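Local coordinates for protein gamma-resorcylate decarboxylase (Polaromonas, PDB 4QRO) that probably catalyses the metal-dependent, non-oxidative decarboxylation of gamma-resorcylate (2,6-dihydroxybenzoate) to resorcinol, using a bound manganese ion, at residues L163-P168 with W187-E192; N128-D133 with N167-D172; T153-D158 with K208-K213. All blocks are in the same frame, centred on the assembly; numbering follows the deposited sequence.

Contact 1 (L163-P168 with W187-E192); sequences LHPRNP and WAFGQE. With MN (manganese (II) ion), chain K; 38L (2-nitrobenzene-1,3-diol), chain M.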
ATOM      1  N   LEU A 163      11.374   4.333 -11.037  1.00 30.67           N
ATOM      2  CA  LEU A 163      10.866   5.252 -10.046  1.00 28.52           C
ATOM      3  C   LEU A 163      11.080   4.544  -8.711  1.00 31.14           C
ATOM      4  O   LEU A 163      10.331   3.640  -8.348  1.00 32.67           O
ATOM      5  CB  LEU A 163       9.388   5.581 -10.325  1.00 28.72           C
ATOM      6  CG  LEU A 163       8.706   6.463  -9.255  1.00 35.73           C
ATOM      7  CD1 LEU A 163       9.276   7.865  -9.234  1.00 35.26           C
ATOM      8  CD2 LEU A 163       7.192   6.517  -9.479  1.00 33.52           C
ATOM      9  N   HIS A 164      12.148   4.923  -8.019  1.00 25.98           N
ATOM     10  CA  HIS A 164      12.609   4.254  -6.797  1.00 30.95           C
ATOM     11  C   HIS A 164      12.060   5.036  -5.613  1.00 28.84           C
ATOM     12  O   HIS A 164      11.658   6.208  -5.759  1.00 32.45           O
ATOM     13  CB  HIS A 164      14.158   4.247  -6.800  1.00 35.02           C
ATOM     14  CG  HIS A 164      14.795   3.553  -5.643  1.00 31.77           C
ATOM     15  ND1 HIS A 164      15.123   4.206  -4.473  1.00 29.03           N
ATOM     16  CD2 HIS A 164      15.208   2.273  -5.490  1.00 27.87           C
ATOM     17  CE1 HIS A 164      15.701   3.352  -3.651  1.00 32.14           C
ATOM     18  NE2 HIS A 164      15.768   2.176  -4.244  1.00 37.27           N
ATOM     19  N   PRO A 165      12.001   4.407  -4.430  1.00 28.42           N
ATOM     20  CA  PRO A 165      11.488   5.208  -3.308  1.00 27.44           C
ATOM     21  C   PRO A 165      12.392   6.287  -2.743  1.00 27.01           C
ATOM     22  O   PRO A 165      13.605   6.334  -3.011  1.00 31.59           O
ATOM     23  CB  PRO A 165      11.245   4.159  -2.198  1.00 31.97           C
ATOM     24  CG  PRO A 165      11.134   2.860  -2.913  1.00 33.46           C
ATOM     25  CD  PRO A 165      12.068   2.972  -4.088  1.00 29.21           C
ATOM     26  N   ARG A 166      11.755   7.154  -1.965  1.00 30.31           N
ATOM     27  CA  ARG A 166      12.393   7.971  -0.942  1.00 31.84           C
ATOM     28  C   ARG A 166      11.327   8.121   0.132  1.00 26.35           C
ATOM     29  O   ARG A 166      10.145   7.775  -0.083  1.00 29.29           O
ATOM     30  CB  ARG A 166      12.839   9.354  -1.463  1.00 28.00           C
ATOM     31  CG  ARG A 166      11.677  10.257  -1.884  1.00 36.79           C
ATOM     32  CD  ARG A 166      12.100  11.675  -2.217  1.00 30.21           C
ATOM     33  NE  ARG A 166      12.726  12.334  -1.080  1.00 35.83           N
ATOM     34  CZ  ARG A 166      13.452  13.444  -1.153  1.00 46.89           C
ATOM     35  NH1 ARG A 166      13.655  14.039  -2.329  1.00 32.31           N
ATOM     36  NH2 ARG A 166      13.991  13.947  -0.042  1.00 35.24           N
ATOM     37  N   ASN A 167      11.725   8.661   1.272  1.00 30.13           N
ATOM     38  CA  ASN A 167      10.770   8.976   2.340  1.00 36.50           C
ATOM     39  C   ASN A 167      10.004  10.260   2.086  1.00 39.40           C
ATOM     40  O   ASN A 167      10.524  11.180   1.463  1.00 31.61           O
ATOM     41  CB  ASN A 167      11.484   9.081   3.705  1.00 38.17           C
ATOM     42  CG  ASN A 167      11.548   7.748   4.440  1.00 32.85           C
ATOM     43  OD1 ASN A 167      10.583   6.988   4.461  1.00 31.42           O
ATOM     44  ND2 ASN A 167      12.691   7.464   5.051  1.00 36.17           N
ATOM     45  N   PRO A 168       8.754  10.344   2.588  1.00 30.43           N
ATOM     46  CA  PRO A 168       8.055  11.610   2.496  1.00 32.02           C
ATOM     47  C   PRO A 168       8.743  12.690   3.342  1.00 35.96           C
ATOM     48  O   PRO A 168       9.417  12.364   4.330  1.00 33.83           O
ATOM     49  CB  PRO A 168       6.655  11.295   3.085  1.00 35.29           C
ATOM     50  CG  PRO A 168       6.885  10.140   3.987  1.00 37.41           C
ATOM     51  CD  PRO A 168       7.981   9.331   3.349  1.00 39.67           C
ATOM     52  N   TRP A 187       7.498   0.393   5.252  1.00 30.44           N
ATOM     53  CA  TRP A 187       6.198   0.829   4.767  1.00 27.09           C
ATOM     54  C   TRP A 187       6.181   2.163   3.985  1.00 27.45           C
ATOM     55  O   TRP A 187       5.617   2.254   2.884  1.00 27.82           O
ATOM     56  CB  TRP A 187       5.169   0.917   5.950  1.00 32.75           C
ATOM     57  CG  TRP A 187       3.797   1.149   5.401  1.00 30.57           C
ATOM     58  CD1 TRP A 187       3.180   2.333   5.206  1.00 30.20           C
ATOM     59  CD2 TRP A 187       2.935   0.148   4.858  1.00 28.60           C
ATOM     60  NE1 TRP A 187       1.954   2.135   4.601  1.00 32.50           N
ATOM     61  CE2 TRP A 187       1.783   0.794   4.387  1.00 29.10           C
ATOM     62  CE3 TRP A 187       3.019  -1.249   4.753  1.00 28.44           C
ATOM     63  CZ2 TRP A 187       0.718   0.096   3.810  1.00 27.50           C
ATOM     64  CZ3 TRP A 187       1.951  -1.935   4.205  1.00 32.16           C
ATOM     65  CH2 TRP A 187       0.826  -1.259   3.715  1.00 29.86           C
ATOM     66  N   ALA A 188       6.730   3.226   4.568  1.00 30.55           N
ATOM     67  CA  ALA A 188       6.568   4.561   3.999  1.00 33.67           C
ATOM     68  C   ALA A 188       7.133   4.697   2.581  1.00 31.40           C
ATOM     69  O   ALA A 188       6.538   5.378   1.758  1.00 28.52           O
ATOM     70  CB  ALA A 188       7.185   5.615   4.899  1.00 29.02           C
ATOM     71  N   PHE A 189       8.280   4.077   2.313  1.00 34.60           N
ATOM     72  CA  PHE A 189       8.835   3.978   0.922  1.00 28.62           C
ATOM     73  C   PHE A 189       7.796   3.496  -0.094  1.00 32.53           C
ATOM     74  O   PHE A 189       7.659   4.059  -1.175  1.00 30.44           O
ATOM     75  CB  PHE A 189       9.980   2.944   0.893  1.00 29.75           C
ATOM     76  CG  PHE A 189      11.352   3.499   1.171  1.00 33.70           C
ATOM     77  CD1 PHE A 189      11.563   4.823   1.568  1.00 35.95           C
ATOM     78  CD2 PHE A 189      12.447   2.670   1.018  1.00 36.90           C
ATOM     79  CE1 PHE A 189      12.844   5.294   1.783  1.00 36.24           C
ATOM     80  CE2 PHE A 189      13.725   3.129   1.263  1.00 33.99           C
ATOM     81  CZ  PHE A 189      13.921   4.437   1.652  1.00 30.56           C
ATOM     82  N   GLY A 190       7.063   2.446   0.270  1.00 30.67           N
ATOM     83  CA  GLY A 190       6.130   1.815  -0.650  1.00 29.23           C
ATOM     84  C   GLY A 190       4.906   2.688  -0.912  1.00 31.73           C
ATOM     85  O   GLY A 190       4.505   2.856  -2.073  1.00 28.91           O
ATOM     86  N   GLN A 191       4.316   3.263   0.143  1.00 32.96           N
ATOM     87  CA  GLN A 191       3.192   4.209  -0.036  1.00 30.91           C
ATOM     88  C   GLN A 191       3.583   5.394  -0.928  1.00 31.81           C
ATOM     89  O   GLN A 191       2.849   5.762  -1.852  1.00 30.93           O
ATOM     90  CB  GLN A 191       2.661   4.731   1.315  1.00 29.83           C
ATOM     91  CG  GLN A 191       2.016   6.116   1.287  1.00 29.97           C
ATOM     92  CD  GLN A 191       0.656   6.147   0.619  1.00 28.14           C
ATOM     93  OE1 GLN A 191       0.160   5.126   0.138  1.00 31.21           O
ATOM     94  NE2 GLN A 191       0.043   7.306   0.610  1.00 33.50           N
ATOM     95  N   GLU A 192       4.722   6.004  -0.621  1.00 31.79           N
ATOM     96  CA  GLU A 192       5.208   7.167  -1.361  1.00 35.38           C
ATOM     97  C   GLU A 192       5.328   6.855  -2.856  1.00 28.41           C
ATOM     98  O   GLU A 192       4.851   7.611  -3.705  1.00 28.32           O
ATOM     99  CB  GLU A 192       6.557   7.601  -0.798  1.00 38.03           C
ATOM    100  CG  GLU A 192       7.165   8.792  -1.504  1.00 35.56           C
ATOM    101  CD  GLU A 192       6.307  10.043  -1.433  1.00 35.50           C
ATOM    102  OE1 GLU A 192       5.732  10.350  -0.338  1.00 31.62           O
ATOM    103  OE2 GLU A 192       6.227  10.736  -2.485  1.00 37.48           O
TER
HETATM  104 MN    MN K 403      16.738   0.314  -3.398  1.00 31.28          MN
HETATM  105  OAK 38L M 405      15.051   0.286  -1.767  1.00 37.00           O
HETATM  106  NAG 38L M 405      15.133   0.070  -0.589  1.00 94.55           N
HETATM  107  OAJ 38L M 405      14.201  -0.510  -0.035  1.00 44.18           O
HETATM  108  CAA 38L M 405      16.291   0.482   0.116  1.00 44.34           C
HETATM  109  CAF 38L M 405      16.335   0.248   1.487  1.00 41.16           C
HETATM  110  OAH 38L M 405      15.765  -0.880   1.997  1.00 37.35           O
HETATM  111  CAE 38L M 405      16.958   1.159   2.340  1.00 36.99           C
HETATM  112  CAD 38L M 405      17.592   2.284   1.823  1.00 43.66           C
HETATM  113  CAC 38L M 405      17.702   2.436   0.444  1.00 41.87           C
HETATM  114  CAB 38L M 405      17.093   1.517  -0.409  1.00 35.83           C
HETATM  115  OAI 38L M 405      17.271   1.648  -1.760  1.00 35.72           O
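Pro165 lays its CB over one face of the Phe189 ring, 3.9 Å from the ring centroid and 29° off the normal, a CH-pi contact in which the two side chains cross at about a right angle. At the edge of the Phe189 ring lie the backbone N of Asn167, 3.6 Å from Phe189 CE1, and the nitro oxygen OAJ of 2-nitrobenzene-1,3-diol, in plane and 3.8 Å from Phe189 CD2. The Asn167 amide stands at 45° to the ring, its OD1 3.7 Å from Ala188 CB and hydrogen-bonded to Gly184 N. In this amidohydrolase-family barrel, strand 161-164 delivers a metal ligand at its C-terminal end, and the first turn of helix 188-202 packs against the loop that follows. His164 holds CG anti to its backbone N and binds manganese through NE2 at 2.3 Å, alongside Glu8, His10 and Asp287; ND1 donates a bent hydrogen bond to a lone pair of Pro165 O, in the plane of that carbonyl, though the oxygen is tilted 28° from the imidazole plane. Glu192, bent at chi2, passes CG 3.5 Å from Arg166 O and brings OE1 to 3.7 Å from Pro168 CB, while OE2 bonds Tyr141 OH.

Contact 2 (N128-D133 with N167-D172); sequences NGFSQD and NPLPSD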
ATOM      1  N   ASN A 128      14.785   8.855  -7.328  1.00 30.61           N
ATOM      2  CA  ASN A 128      14.278   8.533  -6.020  1.00 28.33           C
ATOM      3  C   ASN A 128      13.077   9.371  -5.673  1.00 33.91           C
ATOM      4  O   ASN A 128      13.125  10.276  -4.814  1.00 29.97           O
ATOM      5  CB  ASN A 128      15.383   8.663  -4.988  1.00 32.99           C
ATOM      6  CG  ASN A 128      16.606   7.833  -5.342  1.00 36.11           C
ATOM      7  OD1 ASN A 128      16.531   6.599  -5.459  1.00 30.04           O
ATOM      8  ND2 ASN A 128      17.747   8.512  -5.530  1.00 33.14           N
ATOM      9  N   GLY A 129      11.975   9.055  -6.337  1.00 32.93           N
ATOM     10  CA  GLY A 129      10.727   9.725  -6.046  1.00 30.76           C
ATOM     11  C   GLY A 129      10.788  11.218  -6.324  1.00 33.44           C
ATOM     12  O   GLY A 129      11.553  11.679  -7.185  1.00 32.64           O
ATOM     13  N   PHE A 130       9.990  11.981  -5.578  1.00 27.81           N
ATOM     14  CA  PHE A 130       9.882  13.420  -5.799  1.00 29.24           C
ATOM     15  C   PHE A 130      11.186  14.166  -5.581  1.00 34.92           C
ATOM     16  O   PHE A 130      12.087  13.714  -4.849  1.00 30.90           O
ATOM     17  CB  PHE A 130       8.815  14.028  -4.876  1.00 28.99           C
ATOM     18  CG  PHE A 130       9.137  13.910  -3.409  1.00 32.06           C
ATOM     19  CD1 PHE A 130       9.937  14.853  -2.777  1.00 27.12           C
ATOM     20  CD2 PHE A 130       8.612  12.872  -2.648  1.00 30.94           C
ATOM     21  CE1 PHE A 130      10.244  14.739  -1.430  1.00 37.31           C
ATOM     22  CE2 PHE A 130       8.912  12.755  -1.303  1.00 32.29           C
ATOM     23  CZ  PHE A 130       9.729  13.685  -0.687  1.00 36.53           C
ATOM     24  N   SER A 131      11.255  15.356  -6.172  1.00 34.55           N
ATOM     25  CA  SER A 131      12.399  16.242  -5.978  1.00 35.13           C
ATOM     26  C   SER A 131      12.080  17.435  -5.075  1.00 30.74           C
ATOM     27  O   SER A 131      10.944  17.948  -5.030  1.00 32.47           O
ATOM     28  CB  SER A 131      12.894  16.754  -7.328  1.00 31.87           C
ATOM     29  OG  SER A 131      13.402  15.704  -8.087  1.00 36.60           O
ATOM     30  N   GLN A 132      13.108  17.860  -4.367  1.00 32.31           N
ATOM     31  CA  GLN A 132      13.103  19.094  -3.603  1.00 32.44           C
ATOM     32  C   GLN A 132      13.799  20.137  -4.470  1.00 36.23           C
ATOM     33  O   GLN A 132      14.874  19.876  -4.990  1.00 31.65           O
ATOM     34  CB  GLN A 132      13.854  18.904  -2.289  1.00 36.28           C
ATOM     35  CG  GLN A 132      13.153  17.983  -1.286  1.00 38.44           C
ATOM     36  CD  GLN A 132      14.028  17.649  -0.089  1.00 32.37           C
ATOM     37  OE1 GLN A 132      14.812  16.728  -0.135  1.00 39.64           O
ATOM     38  NE2 GLN A 132      13.896  18.416   0.989  1.00 43.03           N
ATOM     39  N   ASP A 133      13.173  21.296  -4.635  1.00 36.93           N
ATOM     40  CA  ASP A 133      13.767  22.422  -5.360  1.00 33.33           C
ATOM     41  C   ASP A 133      13.422  23.643  -4.541  1.00 38.18           C
ATOM     42  O   ASP A 133      12.245  23.863  -4.204  1.00 36.21           O
ATOM     43  CB  ASP A 133      13.200  22.536  -6.787  1.00 30.39           C
ATOM     44  CG  ASP A 133      13.888  23.641  -7.637  1.00 61.58           C
ATOM     45  OD1 ASP A 133      14.225  24.769  -7.169  1.00 40.86           O
ATOM     46  OD2 ASP A 133      14.077  23.375  -8.829  1.00 51.82           O
ATOM     47  N   ASN A 167      11.725   8.661   1.272  1.00 30.13           N
ATOM     48  CA  ASN A 167      10.770   8.976   2.340  1.00 36.50           C
ATOM     49  C   ASN A 167      10.004  10.260   2.086  1.00 39.40           C
ATOM     50  O   ASN A 167      10.524  11.180   1.463  1.00 31.61           O
ATOM     51  CB  ASN A 167      11.484   9.081   3.705  1.00 38.17           C
ATOM     52  CG  ASN A 167      11.548   7.748   4.440  1.00 32.85           C
ATOM     53  OD1 ASN A 167      10.583   6.988   4.461  1.00 31.42           O
ATOM     54  ND2 ASN A 167      12.691   7.464   5.051  1.00 36.17           N
ATOM     55  N   PRO A 168       8.754  10.344   2.588  1.00 30.43           N
ATOM     56  CA  PRO A 168       8.055  11.610   2.496  1.00 32.02           C
ATOM     57  C   PRO A 168       8.743  12.690   3.342  1.00 35.96           C
ATOM     58  O   PRO A 168       9.417  12.364   4.330  1.00 33.83           O
ATOM     59  CB  PRO A 168       6.655  11.295   3.085  1.00 35.29           C
ATOM     60  CG  PRO A 168       6.885  10.140   3.987  1.00 37.41           C
ATOM     61  CD  PRO A 168       7.981   9.331   3.349  1.00 39.67           C
ATOM     62  N   LEU A 169       8.576  13.952   2.963  1.00 33.22           N
ATOM     63  CA  LEU A 169       9.031  15.060   3.805  1.00 40.56           C
ATOM     64  C   LEU A 169       8.276  14.974   5.147  1.00 33.42           C
ATOM     65  O   LEU A 169       7.138  14.502   5.159  1.00 36.50           O
ATOM     66  CB  LEU A 169       8.743  16.390   3.124  1.00 33.56           C
ATOM     67  CG  LEU A 169       9.482  16.649   1.788  1.00 40.28           C
ATOM     68  CD1 LEU A 169       9.142  18.016   1.238  1.00 47.18           C
ATOM     69  CD2 LEU A 169      10.987  16.498   1.951  1.00 62.38           C
ATOM     70  N   PRO A 170       8.896  15.421   6.265  1.00 36.40           N
ATOM     71  CA  PRO A 170       8.279  15.318   7.608  1.00 37.97           C
ATOM     72  C   PRO A 170       6.871  15.923   7.729  1.00 40.38           C
ATOM     73  O   PRO A 170       6.010  15.338   8.390  1.00 38.88           O
ATOM     74  CB  PRO A 170       9.276  16.061   8.498  1.00 71.57           C
ATOM     75  CG  PRO A 170      10.600  15.780   7.852  1.00 47.94           C
ATOM     76  CD  PRO A 170      10.325  15.800   6.363  1.00 41.97           C
ATOM     77  N   SER A 171       6.622  17.054   7.069  1.00 36.18           N
ATOM     78  CA  SER A 171       5.279  17.664   7.075  1.00 37.25           C
ATOM     79  C   SER A 171       4.208  16.835   6.348  1.00 38.58           C
ATOM     80  O   SER A 171       2.986  16.989   6.592  1.00 38.10           O
ATOM     81  CB  SER A 171       5.319  19.093   6.502  1.00 50.81           C
ATOM     82  OG  SER A 171       5.800  19.111   5.177  1.00 58.56           O
ATOM     83  N   ASP A 172       4.676  15.929   5.490  1.00 32.61           N
ATOM     84  CA  ASP A 172       3.849  14.932   4.838  1.00 38.03           C
ATOM     85  C   ASP A 172       3.951  13.542   5.484  1.00 36.31           C
ATOM     86  O   ASP A 172       3.508  12.543   4.891  1.00 38.79           O
ATOM     87  CB  ASP A 172       4.255  14.880   3.356  1.00 36.80           C
ATOM     88  CG  ASP A 172       4.041  16.228   2.642  1.00 35.29           C
ATOM     89  OD1 ASP A 172       3.023  16.900   2.917  1.00 35.74           O
ATOM     90  OD2 ASP A 172       4.866  16.586   1.784  1.00 43.41           O
TER
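Phe130 and Leu169 make the apolar part of this contact, CE1 of the ring lying 3.8 Å from Leu169 CG while the two side chains run obliquely past each other. With CG between its own backbone N and carbonyl carbon (chi1 63°), Phe130 sends its ring across to the other loop. The far end of the ring also meets backbone: CZ is 3.4 Å from Asn167 O, and Pro168 CA stands at the ring edge, 4.1 Å from CE2. Glu192 of helix 188-202 touches the same phenyl group.

The second kind of contact sets an amide against a methyl group. Gln132, extended beyond CG, brings NE2 to 3.6 Å from Leu169 CD2, so this leucine branch is met by the glutamine as well as by the phenyl ring.

The polar ties run to neighbours: Gln132 OE1 and Phe130 O both accept hydrogen bonds from the guanidinium of Arg166, just ahead of 167-172. With an alanine here in place of Phe130, Leu169 CG and the Asn167-Pro168 backbone would probably lose their aromatic partner, and a gap would open between the loops.

These loops follow strands 125-128 and 161-164, adjacent in the parallel sheet of the barrel. No hydrogen bond joins the two segments directly; they meet through dispersion and shape, while Arg166 supplies directional polar links to the 128-133 side.

Contact 3 (T153-D158 with K208-K213); sequences TVQALD and KYPALK
Gln155 reaches from helix 148-157 into the turn 209-212, where its OE1 accepts a hydrogen bond from Ala211 N at 3.0 Å. The N-H...O angle is 156° and the donor lies in the carbonyl plane, on a lone pair. An extended side chain, with CG anti to the backbone N (chi1 -172°), carries the amide this far. The nitrogen end has a partner too: NE2 donates one hydrogen to water 1, which in turn donates to Lys208 O at 2.6 Å. The amide thus grips the loop on both sides of Pro210, whose N has no hydrogen to offer. NE2 also lies at the edge of the Tyr209 ring, 3.8 Å from CD1, the amide and ring planes 84° apart.

Asp158, just past the helix end, has several partners. Its OD1 forms a long salt bridge with Lys213 NZ, 3.7 Å away, and accepts a hydrogen bond from water 2, which also donates to Ala211 O. OD2 pairs with Lys323, so the carboxylate is shared between two lysines. Lys213 NZ donates in addition to water 3 at 2.7 Å, a water that also lies in hydrogen-bonding reach of Asp158 O but has more acceptors near it than protons to give. Outside the two segments, Asn256 ND2 is hydrogen-bonded to the carbonyl oxygens of Pro210 and Leu212.

The apolar part is small: Leu212 brings CD2 up against the helix, 3.8 Å from Val154 CG1 and 3.7 Å from Gln155 CB.

Tyr209 to Leu212 form a type I beta turn leading into strand 214-216, while helix 148-157 leads into the neighbouring parallel strand 161-164. Such a meeting of a helix C-terminus with the loop entering the next strand is characteristic of the N-terminal, non-catalytic end of an alpha/beta barrel.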
ATOM      1  N   THR A 153      11.208  13.169 -24.180  1.00 37.57           N
ATOM      2  CA  THR A 153      12.618  12.821 -24.382  1.00 36.40           C
ATOM      3  C   THR A 153      12.890  11.360 -23.962  1.00 37.53           C
ATOM      4  O   THR A 153      13.534  10.615 -24.693  1.00 34.57           O
ATOM      5  CB  THR A 153      13.558  13.824 -23.652  1.00 37.78           C
ATOM      6  OG1 THR A 153      13.389  15.130 -24.222  1.00 43.17           O
ATOM      7  CG2 THR A 153      14.993  13.436 -23.787  1.00 42.17           C
ATOM      8  N   VAL A 154      12.366  10.951 -22.808  1.00 34.41           N
ATOM      9  CA  VAL A 154      12.496   9.564 -22.352  1.00 39.36           C
ATOM     10  C   VAL A 154      11.958   8.611 -23.416  1.00 37.26           C
ATOM     11  O   VAL A 154      12.648   7.660 -23.778  1.00 34.61           O
ATOM     12  CB  VAL A 154      11.764   9.289 -20.992  1.00 36.30           C
ATOM     13  CG1 VAL A 154      11.839   7.814 -20.636  1.00 35.04           C
ATOM     14  CG2 VAL A 154      12.348  10.114 -19.845  1.00 38.55           C
ATOM     15  N   GLN A 155      10.753   8.878 -23.935  1.00 34.70           N
ATOM     16  CA  GLN A 155      10.151   8.003 -24.961  1.00 30.01           C
ATOM     17  C   GLN A 155      10.950   8.012 -26.274  1.00 36.67           C
ATOM     18  O   GLN A 155      11.132   6.969 -26.895  1.00 38.42           O
ATOM     19  CB  GLN A 155       8.701   8.393 -25.243  1.00 34.97           C
ATOM     20  CG  GLN A 155       7.967   7.413 -26.144  1.00 37.34           C
ATOM     21  CD  GLN A 155       6.616   7.932 -26.609  1.00 46.34           C
ATOM     22  OE1 GLN A 155       5.576   7.363 -26.268  1.00 41.75           O
ATOM     23  NE2 GLN A 155       6.620   9.026 -27.370  1.00 40.72           N
ATOM     24  N   ALA A 156      11.451   9.180 -26.674  1.00 35.07           N
ATOM     25  CA  ALA A 156      12.263   9.274 -27.903  1.00 37.49           C
ATOM     26  C   ALA A 156      13.563   8.473 -27.792  1.00 37.00           C
ATOM     27  O   ALA A 156      13.948   7.778 -28.726  1.00 41.41           O
ATOM     28  CB  ALA A 156      12.561  10.729 -28.233  1.00 40.21           C
ATOM     29  N   LEU A 157      14.222   8.552 -26.635  1.00 37.17           N
ATOM     30  CA  LEU A 157      15.417   7.747 -26.353  1.00 36.26           C
ATOM     31  C   LEU A 157      15.077   6.269 -26.215  1.00 44.11           C
ATOM     32  O   LEU A 157      15.942   5.409 -26.420  1.00 39.56           O
ATOM     33  CB  LEU A 157      16.120   8.243 -25.075  1.00 35.00           C
ATOM     34  CG  LEU A 157      16.725   9.638 -25.172  1.00 43.72           C
ATOM     35  CD1 LEU A 157      17.148  10.137 -23.799  1.00 49.05           C
ATOM     36  CD2 LEU A 157      17.899   9.636 -26.159  1.00 38.00           C
ATOM     37  N   ASP A 158      13.820   5.988 -25.851  1.00 36.32           N
ATOM     38  CA  ASP A 158      13.331   4.624 -25.663  1.00 38.87           C
ATOM     39  C   ASP A 158      14.147   3.844 -24.622  1.00 39.07           C
ATOM     40  O   ASP A 158      14.579   2.706 -24.856  1.00 39.64           O
ATOM     41  CB  ASP A 158      13.271   3.866 -27.003  1.00 54.72           C
ATOM     42  CG  ASP A 158      12.508   2.545 -26.898  1.00 51.52           C
ATOM     43  OD1 ASP A 158      11.617   2.411 -26.026  1.00 54.76           O
ATOM     44  OD2 ASP A 158      12.810   1.627 -27.684  1.00 49.78           O
ATOM     45  N   LYS A 208      -0.552  10.310 -23.887  1.00 41.15           N
ATOM     46  CA  LYS A 208       0.306  11.152 -24.745  1.00 32.86           C
ATOM     47  C   LYS A 208       1.608  10.455 -25.188  1.00 41.93           C
ATOM     48  O   LYS A 208       2.046  10.601 -26.334  1.00 41.45           O
ATOM     49  CB  LYS A 208       0.635  12.429 -23.970  1.00 37.51           C
ATOM     50  CG  LYS A 208       1.551  13.406 -24.701  1.00 46.77           C
ATOM     51  CD  LYS A 208       0.913  13.914 -25.981  1.00 60.43           C
ATOM     52  CE  LYS A 208       1.843  14.863 -26.713  1.00 88.03           C
ATOM     53  NZ  LYS A 208       1.362  15.086 -28.100  1.00 74.95           N
ATOM     54  N   TYR A 209       2.255   9.736 -24.265  1.00 39.47           N
ATOM     55  CA  TYR A 209       3.506   9.029 -24.551  1.00 38.01           C
ATOM     56  C   TYR A 209       3.303   7.541 -24.229  1.00 42.22           C
ATOM     57  O   TYR A 209       3.806   7.038 -23.229  1.00 35.49           O
ATOM     58  CB  TYR A 209       4.670   9.623 -23.740  1.00 33.88           C
ATOM     59  CG  TYR A 209       4.760  11.104 -23.888  1.00 38.34           C
ATOM     60  CD1 TYR A 209       5.035  11.692 -25.139  1.00 37.84           C
ATOM     61  CD2 TYR A 209       4.558  11.933 -22.804  1.00 35.71           C
ATOM     62  CE1 TYR A 209       5.090  13.075 -25.277  1.00 51.66           C
ATOM     63  CE2 TYR A 209       4.608  13.308 -22.931  1.00 53.77           C
ATOM     64  CZ  TYR A 209       4.873  13.877 -24.162  1.00 42.64           C
ATOM     65  OH  TYR A 209       4.924  15.238 -24.246  1.00 42.66           O
ATOM     66  N   PRO A 210       2.558   6.830 -25.081  1.00 44.95           N
ATOM     67  CA  PRO A 210       2.177   5.455 -24.749  1.00 34.43           C
ATOM     68  C   PRO A 210       3.284   4.402 -24.772  1.00 35.64           C
ATOM     69  O   PRO A 210       3.055   3.288 -24.297  1.00 33.94           O
ATOM     70  CB  PRO A 210       1.096   5.130 -25.808  1.00 41.58           C
ATOM     71  CG  PRO A 210       1.388   6.050 -26.945  1.00 47.91           C
ATOM     72  CD  PRO A 210       1.887   7.311 -26.307  1.00 38.20           C
ATOM     73  N   ALA A 211       4.454   4.720 -25.322  1.00 31.49           N
ATOM     74  CA  ALA A 211       5.600   3.779 -25.339  1.00 33.73           C
ATOM     75  C   ALA A 211       6.554   3.886 -24.123  1.00 37.96           C
ATOM     76  O   ALA A 211       7.547   3.136 -24.036  1.00 37.24           O
ATOM     77  CB  ALA A 211       6.377   3.918 -26.652  1.00 34.44           C
ATOM     78  N   LEU A 212       6.255   4.778 -23.174  1.00 34.51           N
ATOM     79  CA  LEU A 212       7.076   4.882 -21.954  1.00 34.70           C
ATOM     80  C   LEU A 212       7.088   3.570 -21.177  1.00 39.52           C
ATOM     81  O   LEU A 212       6.074   2.840 -21.134  1.00 34.46           O
ATOM     82  CB  LEU A 212       6.552   5.969 -21.012  1.00 32.59           C
ATOM     83  CG  LEU A 212       6.720   7.419 -21.462  1.00 33.13           C
ATOM     84  CD1 LEU A 212       5.998   8.331 -20.487  1.00 36.91           C
ATOM     85  CD2 LEU A 212       8.198   7.774 -21.607  1.00 38.84           C
ATOM     86  N   LYS A 213       8.231   3.310 -20.543  1.00 32.18           N
ATOM     87  CA  LYS A 213       8.417   2.158 -19.679  1.00 29.32           C
ATOM     88  C   LYS A 213       8.872   2.606 -18.296  1.00 36.94           C
ATOM     89  O   LYS A 213       9.937   3.206 -18.161  1.00 34.95           O
ATOM     90  CB  LYS A 213       9.456   1.262 -20.332  1.00 37.30           C
ATOM     91  CG  LYS A 213       9.004   0.806 -21.727  1.00 36.64           C
ATOM     92  CD  LYS A 213       9.982  -0.168 -22.359  1.00 57.70           C
ATOM     93  CE  LYS A 213       9.802  -0.246 -23.870  1.00 67.11           C
ATOM     94  NZ  LYS A 213      10.979  -0.869 -24.538  1.00 59.76           N
TER
HETATM   95  O   HOH W   1       3.888  10.166 -28.141  1.00 40.56           O
HETATM   96  O   HOH W   2      10.156   4.229 -24.342  1.00 47.06           O
HETATM   97  O   HOH W   3      12.996   0.592 -23.383  1.00 67.20           O

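Contact 1 is the buried one, and it holds the manganese and inhibitor site; contact 2 lies nearer the surface, and contact 3 is only partly buried. Contacts 1 and 2 share Asn167 and Pro168, their centres 9 Å apart, and Arg166, from contact 1, is hydrogen-bonded to contact 2. Contact 3 sits about 24 Å from contact 1, centre to centre, without touching it, yet helix 148-157 leads directly into strand 161-164, which carries His164. Their chemistry follows their place: metal coordination and ring packing in contact 1, apolar loop packing in contact 2, and a direct hydrogen bond, water bridges and a long salt bridge in contact 3.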